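Local coordinates for conserved hypothetical protein VT76 (Thermotoga maritima, PDB 1RCU) that is of unknown function but has the Rossmann-like fold of the SLOG superfamily and probably binds a nucleotide-related ligand, at residues Q160-G165 with V174-A179; P144-R149 with E183-I188; G64-V69 with Q109-V114. One frame throughout, in Å; residues are numbered along the deposited sequence.

Contact 1 of 3, residues Q160-G165 with V174-A179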
ATOM      1  N   GLN A 160     -15.635  16.765  21.068  1.00 28.37           N
ATOM      2  CA  GLN A 160     -16.082  16.445  22.402  1.00 30.44           C
ATOM      3  C   GLN A 160     -15.115  15.522  23.151  1.00 31.00           C
ATOM      4  O   GLN A 160     -15.367  15.161  24.296  1.00 31.23           O
ATOM      5  CB  GLN A 160     -17.488  15.839  22.326  1.00 31.75           C
ATOM      6  CG  GLN A 160     -18.517  16.759  21.641  1.00 34.22           C
ATOM      7  CD  GLN A 160     -18.471  18.205  22.165  1.00 37.04           C
ATOM      8  OE1 GLN A 160     -18.647  18.450  23.361  1.00 37.79           O
ATOM      9  NE2 GLN A 160     -18.229  19.161  21.266  1.00 35.57           N
ATOM     10  N   VAL A 161     -14.003  15.161  22.510  1.00 30.40           N
ATOM     11  CA  VAL A 161     -13.007  14.288  23.133  1.00 31.51           C
ATOM     12  C   VAL A 161     -11.562  14.784  23.029  1.00 31.95           C
ATOM     13  O   VAL A 161     -10.621  13.989  23.054  1.00 31.94           O
ATOM     14  CB  VAL A 161     -13.068  12.839  22.562  1.00 32.57           C
ATOM     15  CG1 VAL A 161     -14.349  12.156  23.021  1.00 32.98           C
ATOM     16  CG2 VAL A 161     -12.982  12.859  21.029  1.00 30.72           C
ATOM     17  N   LEU A 162     -11.393  16.099  22.918  1.00 32.06           N
ATOM     18  CA  LEU A 162     -10.070  16.698  22.817  1.00 32.62           C
ATOM     19  C   LEU A 162      -9.400  16.802  24.176  1.00 32.30           C
ATOM     20  O   LEU A 162     -10.020  17.168  25.171  1.00 33.52           O
ATOM     21  CB  LEU A 162     -10.172  18.082  22.188  1.00 31.86           C
ATOM     22  CG  LEU A 162     -10.671  18.129  20.749  1.00 31.76           C
ATOM     23  CD1 LEU A 162     -10.988  19.563  20.397  1.00 32.35           C
ATOM     24  CD2 LEU A 162      -9.628  17.568  19.807  1.00 29.73           C
ATOM     25  N   ILE A 163      -8.122  16.471  24.204  1.00 31.55           N
ATOM     26  CA  ILE A 163      -7.346  16.528  25.426  1.00 30.88           C
ATOM     27  C   ILE A 163      -6.866  17.981  25.470  1.00 29.58           C
ATOM     28  O   ILE A 163      -6.326  18.475  24.491  1.00 29.50           O
ATOM     29  CB  ILE A 163      -6.176  15.510  25.337  1.00 31.15           C
ATOM     30  CG1 ILE A 163      -6.734  14.085  25.145  1.00 30.91           C
ATOM     31  CG2 ILE A 163      -5.294  15.607  26.570  1.00 31.01           C
ATOM     32  CD1 ILE A 163      -5.721  13.053  24.636  1.00 30.46           C
ATOM     33  N   ASP A 164      -7.110  18.667  26.585  1.00 30.09           N
ATOM     34  CA  ASP A 164      -6.717  20.068  26.743  1.00 31.79           C
ATOM     35  C   ASP A 164      -7.303  20.959  25.659  1.00 31.24           C
ATOM     36  O   ASP A 164      -6.689  21.955  25.276  1.00 30.18           O
ATOM     37  CB  ASP A 164      -5.203  20.197  26.698  1.00 36.07           C
ATOM     38  CG  ASP A 164      -4.528  19.415  27.787  1.00 39.25           C
ATOM     39  OD1 ASP A 164      -4.814  19.696  28.970  1.00 40.42           O
ATOM     40  OD2 ASP A 164      -3.716  18.522  27.466  1.00 41.96           O
ATOM     41  N   GLY A 165      -8.487  20.595  25.172  1.00 30.02           N
ATOM     42  CA  GLY A 165      -9.144  21.353  24.120  1.00 29.85           C
ATOM     43  C   GLY A 165      -8.363  21.468  22.812  1.00 29.48           C
ATOM     44  O   GLY A 165      -8.709  22.285  21.955  1.00 30.09           O
ATOM     45  N   VAL A 174       0.108  17.383  17.341  1.00 24.97           N
ATOM     46  CA  VAL A 174      -0.150  18.677  16.708  1.00 24.02           C
ATOM     47  C   VAL A 174      -1.530  19.179  17.129  1.00 25.04           C
ATOM     48  O   VAL A 174      -2.401  18.389  17.485  1.00 25.86           O
ATOM     49  CB  VAL A 174      -0.047  18.590  15.160  1.00 23.47           C
ATOM     50  CG1 VAL A 174      -1.051  17.586  14.617  1.00 23.01           C
ATOM     51  CG2 VAL A 174      -0.271  19.959  14.538  1.00 21.49           C
ATOM     52  N   GLU A 175      -1.732  20.491  17.108  1.00 25.42           N
ATOM     53  CA  GLU A 175      -3.000  21.057  17.557  1.00 26.69           C
ATOM     54  C   GLU A 175      -4.169  20.900  16.584  1.00 27.06           C
ATOM     55  O   GLU A 175      -4.020  21.044  15.369  1.00 26.42           O
ATOM     56  CB  GLU A 175      -2.829  22.543  17.892  1.00 28.25           C
ATOM     57  CG  GLU A 175      -4.071  23.149  18.544  1.00 31.24           C
ATOM     58  CD  GLU A 175      -3.995  24.661  18.757  1.00 32.79           C
ATOM     59  OE1 GLU A 175      -2.879  25.190  18.912  1.00 32.10           O
ATOM     60  OE2 GLU A 175      -5.061  25.319  18.792  1.00 33.72           O
ATOM     61  N   ILE A 176      -5.337  20.597  17.129  1.00 25.70           N
ATOM     62  CA  ILE A 176      -6.529  20.479  16.314  1.00 25.26           C
ATOM     63  C   ILE A 176      -7.269  21.802  16.458  1.00 26.63           C
ATOM     64  O   ILE A 176      -7.874  22.070  17.492  1.00 28.55           O
ATOM     65  CB  ILE A 176      -7.452  19.369  16.813  1.00 25.13           C
ATOM     66  CG1 ILE A 176      -6.722  18.025  16.817  1.00 24.74           C
ATOM     67  CG2 ILE A 176      -8.695  19.308  15.938  1.00 23.89           C
ATOM     68  CD1 ILE A 176      -6.247  17.568  15.454  1.00 23.04           C
ATOM     69  N   HIS A 177      -7.211  22.638  15.431  1.00 26.74           N
ATOM     70  CA  HIS A 177      -7.897  23.921  15.488  1.00 24.16           C
ATOM     71  C   HIS A 177      -9.396  23.788  15.191  1.00 23.88           C
ATOM     72  O   HIS A 177      -9.856  22.817  14.568  1.00 22.56           O
ATOM     73  CB  HIS A 177      -7.262  24.899  14.492  1.00 24.30           C
ATOM     74  CG  HIS A 177      -5.793  25.098  14.700  1.00 24.46           C
ATOM     75  ND1 HIS A 177      -4.855  24.156  14.341  1.00 24.82           N
ATOM     76  CD2 HIS A 177      -5.105  26.120  15.262  1.00 23.39           C
ATOM     77  CE1 HIS A 177      -3.651  24.589  14.674  1.00 25.41           C
ATOM     78  NE2 HIS A 177      -3.779  25.779  15.233  1.00 24.10           N
ATOM     79  N   GLN A 178     -10.150  24.783  15.642  1.00 24.46           N
ATOM     80  CA  GLN A 178     -11.593  24.850  15.434  1.00 23.67           C
ATOM     81  C   GLN A 178     -11.937  26.227  14.861  1.00 24.24           C
ATOM     82  O   GLN A 178     -11.369  27.244  15.272  1.00 24.66           O
ATOM     83  CB  GLN A 178     -12.338  24.664  16.759  1.00 23.67           C
ATOM     84  CG  GLN A 178     -12.202  23.280  17.326  1.00 24.88           C
ATOM     85  CD  GLN A 178     -13.010  23.083  18.597  1.00 25.86           C
ATOM     86  OE1 GLN A 178     -14.242  23.194  18.591  1.00 27.03           O
ATOM     87  NE2 GLN A 178     -12.326  22.767  19.689  1.00 22.84           N
ATOM     88  N   ALA A 179     -12.859  26.251  13.904  1.00 24.38           N
ATOM     89  CA  ALA A 179     -13.320  27.485  13.275  1.00 25.52           C
ATOM     90  C   ALA A 179     -14.810  27.334  13.016  1.00 26.27           C
ATOM     91  O   ALA A 179     -15.281  26.242  12.716  1.00 27.15           O
ATOM     92  CB  ALA A 179     -12.567  27.721  11.951  1.00 25.17           C
TER
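Leu162 meets Ile176 and Gln178 in a small, partly buried, mostly apolar contact at the edge of the sheet, where the loop after helix 153-157 turns back along strand 176-179. It buries only 149 Å², summed over both sides, and no hydrogen bond crosses it. The loop makes a type II beta turn from Leu162 to Gly165, and the leucine that begins this turn supplies most of its side of the contact.

The two methyls of Leu162 serve different partners. CD2 rests against the branched stem of Ile176, 4.1 Å from its CB and 4.2 Å from the start of its longer branch at CG1, the two side chains crossing at a slant. CD1 of Ile176 leads away from the loop. The other methyl, Leu162 CD1, lies 3.5 Å from NE2 of Gln178, whose extended side chain arrives from the opposite direction. This is a van der Waals contact of a methyl with the amide nitrogen, not a hydrogen bond; the polar anchor of the glutamine is its OE1, which accepts a hydrogen bond from NE of Arg149. One end of the amide is thereby fixed, and the other is laid against the leucine.

Just past the turn, Lys166 makes a backbone hydrogen bond with Ile176, while Leu168 packs on both Leu162 and Ile176. The loop flanks the outer edge of strand 176-179, the outermost strand on this side of the chain, while Ile176 itself packs on Val145 and Leu147 of strand 145-148 and on Tyr139 of helix 129-140.

Contact 2 of 3, residues P144-R149 with E183-I188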
ATOM      1  N   PRO A 144      -1.525  19.869  10.904  1.00 21.25           N
ATOM      2  CA  PRO A 144      -2.538  20.628  11.634  1.00 20.78           C
ATOM      3  C   PRO A 144      -3.883  20.441  10.958  1.00 21.06           C
ATOM      4  O   PRO A 144      -3.989  20.419   9.729  1.00 22.33           O
ATOM      5  CB  PRO A 144      -2.030  22.066  11.553  1.00 20.01           C
ATOM      6  CG  PRO A 144      -1.210  22.059  10.293  1.00 22.54           C
ATOM      7  CD  PRO A 144      -0.475  20.751  10.382  1.00 18.99           C
ATOM      8  N   VAL A 145      -4.903  20.299  11.790  1.00 21.11           N
ATOM      9  CA  VAL A 145      -6.264  20.097  11.351  1.00 19.95           C
ATOM     10  C   VAL A 145      -7.119  21.272  11.815  1.00 21.08           C
ATOM     11  O   VAL A 145      -6.979  21.765  12.946  1.00 19.59           O
ATOM     12  CB  VAL A 145      -6.878  18.788  11.970  1.00 19.41           C
ATOM     13  CG1 VAL A 145      -8.350  18.668  11.579  1.00 17.36           C
ATOM     14  CG2 VAL A 145      -6.093  17.552  11.508  1.00 17.38           C
ATOM     15  N   ILE A 146      -7.993  21.727  10.927  1.00 21.29           N
ATOM     16  CA  ILE A 146      -8.913  22.790  11.258  1.00 21.29           C
ATOM     17  C   ILE A 146     -10.308  22.211  11.066  1.00 21.25           C
ATOM     18  O   ILE A 146     -10.686  21.851   9.953  1.00 21.12           O
ATOM     19  CB  ILE A 146      -8.737  24.010  10.347  1.00 22.81           C
ATOM     20  CG1 ILE A 146      -7.317  24.562  10.512  1.00 20.76           C
ATOM     21  CG2 ILE A 146      -9.808  25.079  10.691  1.00 21.95           C
ATOM     22  CD1 ILE A 146      -6.956  25.629   9.501  1.00 20.66           C
ATOM     23  N   LEU A 147     -11.057  22.092  12.157  1.00 20.82           N
ATOM     24  CA  LEU A 147     -12.412  21.549  12.092  1.00 20.50           C
ATOM     25  C   LEU A 147     -13.327  22.717  11.794  1.00 21.83           C
ATOM     26  O   LEU A 147     -13.251  23.760  12.459  1.00 21.05           O
ATOM     27  CB  LEU A 147     -12.829  20.923  13.441  1.00 20.85           C
ATOM     28  CG  LEU A 147     -11.925  19.909  14.168  1.00 22.09           C
ATOM     29  CD1 LEU A 147     -12.526  19.529  15.523  1.00 19.03           C
ATOM     30  CD2 LEU A 147     -11.740  18.654  13.314  1.00 23.01           C
ATOM     31  N   LEU A 148     -14.175  22.569  10.785  1.00 22.12           N
ATOM     32  CA  LEU A 148     -15.110  23.634  10.452  1.00 22.70           C
ATOM     33  C   LEU A 148     -16.383  23.237  11.196  1.00 22.49           C
ATOM     34  O   LEU A 148     -17.186  22.453  10.705  1.00 21.65           O
ATOM     35  CB  LEU A 148     -15.336  23.688   8.937  1.00 24.32           C
ATOM     36  CG  LEU A 148     -15.974  24.973   8.407  1.00 28.11           C
ATOM     37  CD1 LEU A 148     -15.204  26.218   8.885  1.00 28.74           C
ATOM     38  CD2 LEU A 148     -15.993  24.917   6.899  1.00 28.63           C
ATOM     39  N   ARG A 149     -16.524  23.761  12.406  1.00 22.16           N
ATOM     40  CA  ARG A 149     -17.652  23.456  13.280  1.00 24.76           C
ATOM     41  C   ARG A 149     -19.026  23.842  12.756  1.00 24.20           C
ATOM     42  O   ARG A 149     -19.162  24.700  11.889  1.00 23.81           O
ATOM     43  CB  ARG A 149     -17.413  24.117  14.636  1.00 24.95           C
ATOM     44  CG  ARG A 149     -16.030  23.838  15.146  1.00 26.65           C
ATOM     45  CD  ARG A 149     -15.847  22.378  15.465  1.00 27.54           C
ATOM     46  NE  ARG A 149     -16.001  22.209  16.900  1.00 35.20           N
ATOM     47  CZ  ARG A 149     -17.163  22.048  17.512  1.00 33.79           C
ATOM     48  NH1 ARG A 149     -18.291  22.011  16.822  1.00 31.48           N
ATOM     49  NH2 ARG A 149     -17.180  21.979  18.821  1.00 35.54           N
ATOM     50  N   GLU A 183     -14.261  32.074   6.664  1.00 33.84           N
ATOM     51  CA  GLU A 183     -13.323  33.172   6.826  1.00 36.27           C
ATOM     52  C   GLU A 183     -12.408  32.914   8.020  1.00 34.98           C
ATOM     53  O   GLU A 183     -11.214  33.223   7.975  1.00 34.17           O
ATOM     54  CB  GLU A 183     -14.072  34.494   6.996  1.00 40.04           C
ATOM     55  CG  GLU A 183     -13.169  35.708   6.979  1.00 45.99           C
ATOM     56  CD  GLU A 183     -13.945  37.009   7.008  1.00 50.10           C
ATOM     57  OE1 GLU A 183     -14.529  37.337   8.064  1.00 51.82           O
ATOM     58  OE2 GLU A 183     -13.970  37.701   5.963  1.00 51.78           O
ATOM     59  N   GLU A 184     -12.967  32.332   9.077  1.00 33.66           N
ATOM     60  CA  GLU A 184     -12.188  32.028  10.269  1.00 33.94           C
ATOM     61  C   GLU A 184     -11.173  30.932   9.939  1.00 33.32           C
ATOM     62  O   GLU A 184     -10.016  31.005  10.344  1.00 32.98           O
ATOM     63  CB  GLU A 184     -13.112  31.569  11.406  1.00 36.28           C
ATOM     64  CG  GLU A 184     -12.481  31.611  12.785  1.00 38.05           C
ATOM     65  CD  GLU A 184     -13.447  31.187  13.874  1.00 40.83           C
ATOM     66  OE1 GLU A 184     -14.669  31.416  13.717  1.00 41.85           O
ATOM     67  OE2 GLU A 184     -12.982  30.645  14.898  1.00 41.10           O
ATOM     68  N   ALA A 185     -11.618  29.928   9.187  1.00 32.03           N
ATOM     69  CA  ALA A 185     -10.773  28.804   8.780  1.00 31.18           C
ATOM     70  C   ALA A 185      -9.517  29.221   8.008  1.00 31.34           C
ATOM     71  O   ALA A 185      -8.400  28.840   8.362  1.00 29.59           O
ATOM     72  CB  ALA A 185     -11.584  27.824   7.935  1.00 32.47           C
ATOM     73  N   VAL A 186      -9.691  30.000   6.946  1.00 31.98           N
ATOM     74  CA  VAL A 186      -8.561  30.450   6.144  1.00 33.13           C
ATOM     75  C   VAL A 186      -7.642  31.369   6.932  1.00 32.99           C
ATOM     76  O   VAL A 186      -6.447  31.473   6.666  1.00 32.51           O
ATOM     77  CB  VAL A 186      -9.038  31.201   4.908  1.00 34.66           C
ATOM     78  CG1 VAL A 186      -7.865  31.538   4.000  1.00 35.33           C
ATOM     79  CG2 VAL A 186     -10.066  30.359   4.191  1.00 36.58           C
ATOM     80  N   GLN A 187      -8.220  32.044   7.904  1.00 34.15           N
ATOM     81  CA  GLN A 187      -7.481  32.947   8.749  1.00 36.84           C
ATOM     82  C   GLN A 187      -6.473  32.152   9.575  1.00 36.55           C
ATOM     83  O   GLN A 187      -5.328  32.555   9.751  1.00 36.97           O
ATOM     84  CB  GLN A 187      -8.484  33.661   9.641  1.00 39.89           C
ATOM     85  CG  GLN A 187      -7.967  34.804  10.435  1.00 43.84           C
ATOM     86  CD  GLN A 187      -9.084  35.463  11.224  1.00 46.24           C
ATOM     87  OE1 GLN A 187     -10.088  35.896  10.647  1.00 47.69           O
ATOM     88  NE2 GLN A 187      -8.930  35.522  12.545  1.00 46.78           N
ATOM     89  N   ILE A 188      -6.920  31.009  10.072  1.00 35.45           N
ATOM     90  CA  ILE A 188      -6.085  30.120  10.869  1.00 35.23           C
ATOM     91  C   ILE A 188      -4.966  29.513  10.004  1.00 36.94           C
ATOM     92  O   ILE A 188      -3.832  29.354  10.458  1.00 36.62           O
ATOM     93  CB  ILE A 188      -6.965  29.000  11.481  1.00 34.80           C
ATOM     94  CG1 ILE A 188      -7.954  29.613  12.466  1.00 33.54           C
ATOM     95  CG2 ILE A 188      -6.122  27.985  12.202  1.00 33.11           C
ATOM     96  CD1 ILE A 188      -9.032  28.661  12.928  1.00 35.01           C
TER
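Ile146 and Leu148 pack against Ala185 and Ile188 in the alpha/beta layering of a Rossmann-like fold, where the C-terminal helix 182-190 covers one face of the parallel sheet. The helix follows strand 176-179 in the chain and runs back over the neighbouring strand 145-148. The two axes are almost exactly antiparallel, at 173°, with a closest approach of 9.3 Å. Their backbones come nearest at Ile146 and Ala185, whose CA atoms are 6.8 Å apart; the small alanine lets the helix lie this near the strand.

Alternation along the strand sorts the side chains between the two faces of the sheet. Ile146 and Leu148 serve the helix, whereas Val145 and Leu147 touch Ile176 on the other face. From the helix, Ala185 and Ile188 answer, about one turn apart. Ile146 carries most of the strand's share: its CG2 faces CB of Ala185 at 4.3 Å, and its longer branch passes Ile188 in the opposite sense, bringing CD1 to 3.7 Å from Ile188 CG2. The same CD1 also comes against the backbone of the helix, 3.7 Å from O of Ala185, so that the isoleucine fits between the two helix residues. The contact is apolar, with no hydrogen bond across it, and 181 Å² of surface is buried in total.

Ile188 reaches further, to His177 and Ala179 of the adjacent strand, and Ile146 also touches Val121 on its other flank. At the far end of the strand, with CG of Leu148 anti to the backbone N (chi1 -164°) and the second torsion at 53°, its CD1 is brought to 4.1 Å from CB of Ala185.

Contact 3 of 3, residues G64-V69 with Q109-V114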
ATOM      1  N   GLY A  64     -10.268  13.638  -1.474  1.00 24.73           N
ATOM      2  CA  GLY A  64     -10.503  12.249  -1.838  1.00 24.16           C
ATOM      3  C   GLY A  64     -11.135  11.991  -3.195  1.00 26.46           C
ATOM      4  O   GLY A  64     -11.462  10.848  -3.502  1.00 25.64           O
ATOM      5  N   GLY A  65     -11.336  13.053  -3.976  1.00 28.43           N
ATOM      6  CA  GLY A  65     -11.871  12.947  -5.328  1.00 30.53           C
ATOM      7  C   GLY A  65     -13.278  12.458  -5.638  1.00 31.86           C
ATOM      8  O   GLY A  65     -13.694  12.532  -6.797  1.00 31.16           O
ATOM      9  N   ARG A  66     -14.017  11.965  -4.650  1.00 32.96           N
ATOM     10  CA  ARG A  66     -15.362  11.458  -4.911  1.00 35.60           C
ATOM     11  C   ARG A  66     -16.421  12.562  -4.974  1.00 35.52           C
ATOM     12  O   ARG A  66     -16.154  13.684  -5.402  1.00 35.82           O
ATOM     13  CB  ARG A  66     -15.756  10.454  -3.825  1.00 37.21           C
ATOM     14  CG  ARG A  66     -14.704   9.419  -3.480  1.00 41.17           C
ATOM     15  CD  ARG A  66     -14.828   8.140  -4.311  1.00 43.43           C
ATOM     16  NE  ARG A  66     -16.189   7.585  -4.377  1.00 46.28           N
ATOM     17  CZ  ARG A  66     -16.970   7.306  -3.335  1.00 46.40           C
ATOM     18  NH1 ARG A  66     -16.553   7.527  -2.098  1.00 47.42           N
ATOM     19  NH2 ARG A  66     -18.178   6.793  -3.538  1.00 46.86           N
ATOM     20  N   ASP A  67     -17.627  12.215  -4.535  1.00 35.20           N
ATOM     21  CA  ASP A  67     -18.759  13.140  -4.507  1.00 35.32           C
ATOM     22  C   ASP A  67     -18.838  13.897  -3.172  1.00 34.71           C
ATOM     23  O   ASP A  67     -17.812  14.231  -2.566  1.00 35.05           O
ATOM     24  CB  ASP A  67     -20.073  12.372  -4.742  1.00 32.76           C
ATOM     25  CG  ASP A  67     -20.157  11.072  -3.928  1.00 32.11           C
ATOM     26  OD1 ASP A  67     -19.515  10.967  -2.862  1.00 28.60           O
ATOM     27  OD2 ASP A  67     -20.887  10.155  -4.360  1.00 31.96           O
ATOM     28  N   GLY A  68     -20.064  14.169  -2.733  1.00 33.09           N
ATOM     29  CA  GLY A  68     -20.293  14.857  -1.471  1.00 32.76           C
ATOM     30  C   GLY A  68     -19.564  16.173  -1.283  1.00 31.51           C
ATOM     31  O   GLY A  68     -19.511  17.001  -2.194  1.00 31.37           O
ATOM     32  N   VAL A  69     -19.027  16.372  -0.084  1.00 30.76           N
ATOM     33  CA  VAL A  69     -18.283  17.586   0.235  1.00 31.84           C
ATOM     34  C   VAL A  69     -17.118  17.780  -0.743  1.00 32.55           C
ATOM     35  O   VAL A  69     -16.842  18.902  -1.170  1.00 31.85           O
ATOM     36  CB  VAL A  69     -17.716  17.533   1.691  1.00 31.28           C
ATOM     37  CG1 VAL A  69     -16.564  18.524   1.871  1.00 28.86           C
ATOM     38  CG2 VAL A  69     -18.811  17.852   2.680  1.00 29.20           C
ATOM     39  N   GLN A 109      -9.254   3.693   2.957  1.00 30.60           N
ATOM     40  CA  GLN A 109      -8.399   4.114   4.058  1.00 32.15           C
ATOM     41  C   GLN A 109      -6.944   4.395   3.677  1.00 33.62           C
ATOM     42  O   GLN A 109      -6.384   5.431   4.048  1.00 34.33           O
ATOM     43  CB  GLN A 109      -8.476   3.080   5.189  1.00 31.49           C
ATOM     44  CG  GLN A 109      -9.720   3.229   6.052  1.00 29.36           C
ATOM     45  CD  GLN A 109     -11.014   3.118   5.264  1.00 31.95           C
ATOM     46  OE1 GLN A 109     -11.356   2.055   4.744  1.00 29.66           O
ATOM     47  NE2 GLN A 109     -11.743   4.232   5.169  1.00 33.27           N
HETATM   48  N   MSE A 110      -6.323   3.489   2.940  1.00 35.60           N
HETATM   49  CA  MSE A 110      -4.944   3.706   2.527  1.00 37.47           C
HETATM   50  C   MSE A 110      -4.838   4.881   1.558  1.00 33.59           C
HETATM   51  O   MSE A 110      -3.873   5.644   1.604  1.00 33.18           O
HETATM   52  CB  MSE A 110      -4.387   2.416   1.930  1.00 45.31           C
HETATM   53  CG  MSE A 110      -4.249   1.347   3.007  1.00 56.16           C
HETATM   54 SE   MSE A 110      -3.462  -0.296   2.434  1.00 76.08          SE
HETATM   55  CE  MSE A 110      -4.664  -0.673   0.955  1.00 66.37           C
ATOM     56  N   ARG A 111      -5.835   5.035   0.694  1.00 29.43           N
ATOM     57  CA  ARG A 111      -5.879   6.151  -0.249  1.00 27.92           C
ATOM     58  C   ARG A 111      -5.841   7.441   0.583  1.00 26.85           C
ATOM     59  O   ARG A 111      -5.199   8.426   0.210  1.00 25.14           O
ATOM     60  CB  ARG A 111      -7.185   6.081  -1.053  1.00 27.85           C
ATOM     61  CG  ARG A 111      -7.463   7.241  -2.009  1.00 29.86           C
ATOM     62  CD  ARG A 111      -8.305   8.376  -1.416  1.00 28.82           C
ATOM     63  NE  ARG A 111      -9.201   7.893  -0.379  1.00 33.14           N
ATOM     64  CZ  ARG A 111     -10.509   8.117  -0.344  1.00 31.54           C
ATOM     65  NH1 ARG A 111     -11.098   8.820  -1.304  1.00 29.38           N
ATOM     66  NH2 ARG A 111     -11.223   7.645   0.670  1.00 33.01           N
ATOM     67  N   SER A 112      -6.532   7.407   1.720  1.00 24.32           N
ATOM     68  CA  SER A 112      -6.595   8.542   2.633  1.00 24.55           C
ATOM     69  C   SER A 112      -5.221   8.889   3.189  1.00 22.12           C
ATOM     70  O   SER A 112      -4.883  10.060   3.367  1.00 18.85           O
ATOM     71  CB  SER A 112      -7.537   8.235   3.806  1.00 26.48           C
ATOM     72  OG  SER A 112      -8.889   8.248   3.399  1.00 29.74           O
ATOM     73  N   PHE A 113      -4.431   7.866   3.484  1.00 20.70           N
ATOM     74  CA  PHE A 113      -3.117   8.143   4.016  1.00 20.40           C
ATOM     75  C   PHE A 113      -2.158   8.711   2.998  1.00 19.24           C
ATOM     76  O   PHE A 113      -1.256   9.448   3.367  1.00 18.53           O
ATOM     77  CB  PHE A 113      -2.575   6.911   4.740  1.00 22.41           C
ATOM     78  CG  PHE A 113      -3.178   6.749   6.095  1.00 24.06           C
ATOM     79  CD1 PHE A 113      -2.809   7.604   7.134  1.00 24.69           C
ATOM     80  CD2 PHE A 113      -4.216   5.855   6.294  1.00 25.56           C
ATOM     81  CE1 PHE A 113      -3.480   7.577   8.348  1.00 27.50           C
ATOM     82  CE2 PHE A 113      -4.895   5.816   7.499  1.00 26.90           C
ATOM     83  CZ  PHE A 113      -4.529   6.682   8.533  1.00 26.47           C
ATOM     84  N   VAL A 114      -2.345   8.407   1.715  1.00 18.33           N
ATOM     85  CA  VAL A 114      -1.450   9.020   0.747  1.00 19.66           C
ATOM     86  C   VAL A 114      -1.991  10.424   0.476  1.00 20.19           C
ATOM     87  O   VAL A 114      -1.254  11.315   0.058  1.00 24.12           O
ATOM     88  CB  VAL A 114      -1.313   8.216  -0.586  1.00 18.25           C
ATOM     89  CG1 VAL A 114      -2.096   6.942  -0.517  1.00 17.74           C
ATOM     90  CG2 VAL A 114      -1.722   9.071  -1.752  1.00 17.33           C
TER
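Arg111, Gly64 and, to a lesser extent, Arg66 make up this contact, in which a helix side chain reaches the glycine-rich turn after strand 60-63. Arg111 gives the largest share of the 95 Å² buried between the two segments, with Gly64 next. The turn leads into helix 68-79, an arrangement familiar from Rossmann-like proteins and consistent with a ligand pocket, although no ligand identifies one here.

Arg111 leaves its helix with CG anti to the backbone N (chi1 175°), and then bends twice, at chi2 and chi3, before the guanidinium comes level with the turn. NH1 presents itself edge-on to the carbonyl of Gly64, whose O lies in the guanidinium plane at 3.0 Å. The bond is weak, its N-H...O angle being only 120°, so it is a loose tether. The firmer polar tie of the arginine is within its own helix: NH2 donates to the backbone O of Phe108, one turn earlier. The guanidinium thus spans the helix start and the turn.

Gly64 has no side chain to hold the arginine off, and NH1 comes to 3.5 Å from its CA. Arg66 approaches the same edge of the guanidinium with its aliphatic part, CG standing 4.3 Å from Arg111 NH1. Its charged end is engaged with Glu92, in a salt bridge through NE.

Pro89 touches both arginines, and Ile87 of strand 84-88 lies against Arg111, so the contact sits over the C-terminal ends of strands 60-63 and 84-88. On helix 108-116, Ser112 bonds to Glu134 of helix 129-140, while selenomethionine Met110 packs on Met110 of the second subunit.

How the contacts relate
Contacts 1 and 2 form one continuous region: their centres are 12 Å apart, and the neighbouring strands 145-148 and 176-179 join them. His177 N lies 2.6 Å from Val145 O, a probable hydrogen bond of the sheet, and Gln178 O packs 3.6 Å from Ile188 CD1. Along the chain, contact 1 falls entirely within the span that contact 2 closes. Contact 3 closes earlier, its centre 23 Å from that of contact 1 and 20 Å from that of contact 2, on the opposite side of the chain's centre from the latter. Contact 3 lies at the glycine-rich turn, which may border a ligand pocket; contacts 1 and 2 build the other flank of the sheet.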